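Local coordinates for protein alkylhydroperoxidase AhpD core (PDB 2OUW) that probably acts as an alkyl hydroperoxidase of the carboxymuconolactone decarboxylase family, reducing peroxides, at residues R27-S32 / R51-V56. Numbering follows the deposited sequence.
Sequences RATRGS and RTWEQV. With ACY (acetic acid), chain I; ACY (acetic acid), chain H.
The indole of W53 meets T29 with its edge: CB of T29 lies in the ring plane, and T29 OG1 stands 3.5 Å from CZ2 of W53, while T29 CG2 reaches CH2 of W53 at 3.9 Å. R30 comes to another part of the same rim, its NH2 4.2 Å from W53 CZ3, the guanidinium plane standing steeply, about 76°, to that of the indole. An acetate, probably from the crystallisation liquor, lies at both edges, its O 4.0 Å from W53 CH2. The extended chain of R30 brings NE to donate a nearly straight hydrogen bond to the acetate O (3.0 Å, 166°) and NH2 a more bent one to OXT, a likely ion pair; NH2 also hydrogen-bonds an unidentified ligand. V56 CG1 touches that OXT at 3.4 Å. Tryptophan suits its place because the long, flat indole spans the gap between helices while NE1 hydrogen-bonds D25 OD2; CG anti to the backbone N (chi1 172°) directs it toward T29. Threonine offers a small methyl to the rim, and its hydroxyl hydrogen-bonds K57 NZ and D25 O, so D25 holds both side chains. The contact joins the C-terminal end of helix 17-30 to helix 46-60, with W39 of helix 37-42 packing edge-to-face on W53 and L114 of a neighbouring subunit against V56.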
ATOM      1  N   ARG B  27       4.420 -31.818  -0.848  1.00 32.79           N
ATOM      2  CA  ARG B  27       4.203 -32.730   0.246  1.00 34.63           C
ATOM      3  C   ARG B  27       5.495 -33.387   0.694  1.00 34.59           C
ATOM      4  O   ARG B  27       5.711 -33.581   1.885  1.00 34.83           O
ATOM      5  CB  ARG B  27       3.211 -33.816  -0.141  1.00 35.11           C
ATOM      6  CG  ARG B  27       1.822 -33.308  -0.333  1.00 36.28           C
ATOM      7  CD  ARG B  27       0.901 -34.472  -0.663  1.00 36.31           C
ATOM      8  NE  ARG B  27      -0.465 -33.982  -0.746  1.00 40.65           N
ATOM      9  CZ  ARG B  27      -1.161 -33.813  -1.871  1.00 41.57           C
ATOM     10  NH1 ARG B  27      -0.681 -34.185  -3.066  1.00 40.91           N
ATOM     11  NH2 ARG B  27      -2.384 -33.309  -1.774  1.00 40.53           N
ATOM     12  N   ALA B  28       6.361 -33.735  -0.257  1.00 37.27           N
ATOM     13  CA  ALA B  28       7.616 -34.407   0.083  1.00 38.44           C
ATOM     14  C   ALA B  28       8.524 -33.431   0.800  1.00 38.67           C
ATOM     15  O   ALA B  28       9.199 -33.796   1.731  1.00 40.06           O
ATOM     16  CB  ALA B  28       8.305 -34.966  -1.180  1.00 37.94           C
ATOM     17  N   THR B  29       8.508 -32.184   0.347  1.00 39.64           N
ATOM     18  CA  THR B  29       9.369 -31.130   0.864  1.00 39.42           C
ATOM     19  C   THR B  29       8.951 -30.732   2.269  1.00 41.40           C
ATOM     20  O   THR B  29       9.788 -30.637   3.164  1.00 41.43           O
ATOM     21  CB  THR B  29       9.300 -29.889  -0.040  1.00 39.51           C
ATOM     22  OG1 THR B  29       9.812 -30.204  -1.334  1.00 37.96           O
ATOM     23  CG2 THR B  29      10.071 -28.734   0.533  1.00 40.44           C
ATOM     24  N   ARG B  30       7.654 -30.527   2.453  1.00 41.75           N
ATOM     25  CA  ARG B  30       7.098 -30.070   3.716  1.00 43.75           C
ATOM     26  C   ARG B  30       6.897 -31.172   4.730  1.00 44.34           C
ATOM     27  O   ARG B  30       6.727 -30.900   5.906  1.00 44.60           O
ATOM     28  CB  ARG B  30       5.765 -29.361   3.470  1.00 43.39           C
ATOM     29  CG  ARG B  30       5.952 -28.063   2.751  1.00 44.53           C
ATOM     30  CD  ARG B  30       4.691 -27.238   2.707  1.00 50.82           C
ATOM     31  NE  ARG B  30       5.009 -25.943   2.109  1.00 54.44           N
ATOM     32  CZ  ARG B  30       4.115 -25.003   1.792  1.00 52.47           C
ATOM     33  NH1 ARG B  30       2.825 -25.194   1.989  1.00 52.89           N
ATOM     34  NH2 ARG B  30       4.527 -23.863   1.251  1.00 53.24           N
ATOM     35  N   GLY B  31       6.913 -32.416   4.291  1.00 43.72           N
ATOM     36  CA  GLY B  31       6.773 -33.531   5.227  1.00 45.68           C
ATOM     37  C   GLY B  31       5.360 -33.718   5.743  1.00 46.53           C
ATOM     38  O   GLY B  31       5.131 -34.237   6.834  1.00 45.21           O
ATOM     39  N   SER B  32       4.404 -33.322   4.926  1.00 45.93           N
ATOM     40  CA  SER B  32       3.008 -33.388   5.292  1.00 46.93           C
ATOM     41  C   SER B  32       2.198 -33.584   4.029  1.00 44.91           C
ATOM     42  O   SER B  32       2.583 -33.070   2.987  1.00 43.09           O
ATOM     43  CB  SER B  32       2.637 -32.063   5.948  1.00 48.52           C
ATOM     44  OG  SER B  32       1.249 -31.891   5.970  1.00 50.45           O
ATOM     45  N   ARG B  51       6.517 -22.270 -11.509  1.00 37.00           N
ATOM     46  CA  ARG B  51       7.414 -21.117 -11.286  1.00 38.36           C
ATOM     47  C   ARG B  51       7.367 -20.612  -9.841  1.00 38.75           C
ATOM     48  O   ARG B  51       8.364 -20.161  -9.285  1.00 40.91           O
ATOM     49  CB  ARG B  51       7.043 -19.939 -12.197  1.00 39.48           C
ATOM     50  CG  ARG B  51       7.545 -20.000 -13.604  1.00 43.81           C
ATOM     51  CD  ARG B  51       7.595 -18.615 -14.236  1.00 45.23           C
ATOM     52  NE  ARG B  51       6.309 -17.915 -14.205  1.00 45.98           N
ATOM     53  CZ  ARG B  51       5.285 -18.146 -15.036  1.00 47.60           C
ATOM     54  NH1 ARG B  51       5.359 -19.071 -15.994  1.00 39.46           N
ATOM     55  NH2 ARG B  51       4.173 -17.427 -14.909  1.00 47.81           N
ATOM     56  N   THR B  52       6.173 -20.610  -9.264  1.00 38.70           N
ATOM     57  CA  THR B  52       5.988 -20.088  -7.932  1.00 38.26           C
ATOM     58  C   THR B  52       6.575 -21.076  -6.927  1.00 39.21           C
ATOM     59  O   THR B  52       7.379 -20.713  -6.059  1.00 38.25           O
ATOM     60  CB  THR B  52       4.502 -19.856  -7.632  1.00 38.35           C
ATOM     61  OG1 THR B  52       3.895 -19.077  -8.681  1.00 36.97           O
ATOM     62  CG2 THR B  52       4.355 -19.146  -6.296  1.00 36.95           C
ATOM     63  N   TRP B  53       6.184 -22.341  -7.056  1.00 38.76           N
ATOM     64  CA  TRP B  53       6.725 -23.350  -6.177  1.00 38.08           C
ATOM     65  C   TRP B  53       8.241 -23.432  -6.257  1.00 38.30           C
ATOM     66  O   TRP B  53       8.885 -23.527  -5.210  1.00 37.35           O
ATOM     67  CB  TRP B  53       6.124 -24.707  -6.430  1.00 37.14           C
ATOM     68  CG  TRP B  53       6.813 -25.788  -5.666  1.00 34.87           C
ATOM     69  CD1 TRP B  53       7.441 -26.854  -6.190  1.00 33.50           C
ATOM     70  CD2 TRP B  53       6.972 -25.884  -4.237  1.00 34.68           C
ATOM     71  NE1 TRP B  53       7.959 -27.634  -5.190  1.00 36.43           N
ATOM     72  CE2 TRP B  53       7.684 -27.063  -3.982  1.00 34.93           C
ATOM     73  CE3 TRP B  53       6.559 -25.100  -3.155  1.00 35.17           C
ATOM     74  CZ2 TRP B  53       8.010 -27.477  -2.698  1.00 36.80           C
ATOM     75  CZ3 TRP B  53       6.859 -25.512  -1.886  1.00 32.29           C
ATOM     76  CH2 TRP B  53       7.594 -26.697  -1.662  1.00 34.57           C
ATOM     77  N   GLU B  54       8.820 -23.372  -7.457  1.00 37.94           N
ATOM     78  CA  GLU B  54      10.278 -23.469  -7.552  1.00 39.19           C
ATOM     79  C   GLU B  54      10.976 -22.328  -6.794  1.00 40.88           C
ATOM     80  O   GLU B  54      12.005 -22.558  -6.125  1.00 37.16           O
ATOM     81  CB  GLU B  54      10.769 -23.562  -9.001  1.00 38.51           C
ATOM     82  CG  GLU B  54      10.482 -24.925  -9.732  1.00 46.99           C
ATOM     83  CD  GLU B  54      10.998 -26.196  -9.010  1.00 59.97           C
ATOM     84  OE1 GLU B  54      12.116 -26.157  -8.446  1.00 69.98           O
ATOM     85  OE2 GLU B  54      10.291 -27.247  -9.025  1.00 62.13           O
ATOM     86  N   GLN B  55      10.426 -21.110  -6.890  1.00 40.53           N
ATOM     87  CA  GLN B  55      10.950 -19.989  -6.104  1.00 42.37           C
ATOM     88  C   GLN B  55      10.845 -20.219  -4.617  1.00 41.33           C
ATOM     89  O   GLN B  55      11.800 -20.003  -3.875  1.00 42.06           O
ATOM     90  CB  GLN B  55      10.209 -18.704  -6.420  1.00 43.20           C
ATOM     91  CG  GLN B  55      10.725 -18.001  -7.610  1.00 42.46           C
ATOM     92  CD  GLN B  55       9.869 -16.805  -7.944  1.00 50.86           C
ATOM     93  OE1 GLN B  55      10.175 -15.675  -7.511  1.00 37.84           O
ATOM     94  NE2 GLN B  55       8.761 -17.047  -8.683  1.00 42.79           N
ATOM     95  N   VAL B  56       9.661 -20.628  -4.184  1.00 42.39           N
ATOM     96  CA  VAL B  56       9.402 -20.827  -2.765  1.00 42.28           C
ATOM     97  C   VAL B  56      10.388 -21.864  -2.216  1.00 45.63           C
ATOM     98  O   VAL B  56      11.036 -21.652  -1.173  1.00 45.76           O
ATOM     99  CB  VAL B  56       7.938 -21.224  -2.546  1.00 42.85           C
ATOM    100  CG1 VAL B  56       7.709 -21.745  -1.160  1.00 39.58           C
ATOM    101  CG2 VAL B  56       7.054 -20.023  -2.839  1.00 43.27           C
TER
HETATM  102  C   ACY I 140       7.988 -24.073   2.436  1.00 63.81           C
HETATM  103  O   ACY I 140       7.907 -25.259   2.030  1.00 62.76           O
HETATM  104  OXT ACY I 140       7.422 -23.089   1.925  1.00 61.96           O
HETATM  105  CH3 ACY I 140       8.835 -23.780   3.636  1.00 65.17           C
HETATM  106  C   ACY H 139       2.009 -17.992 -17.717  1.00 73.12           C
HETATM  107  O   ACY H 139       3.017 -17.323 -18.037  1.00 73.46           O
HETATM  108  OXT ACY H 139       1.765 -19.131 -18.168  1.00 74.09           O
HETATM  109  CH3 ACY H 139       1.031 -17.412 -16.744  1.00 72.15           C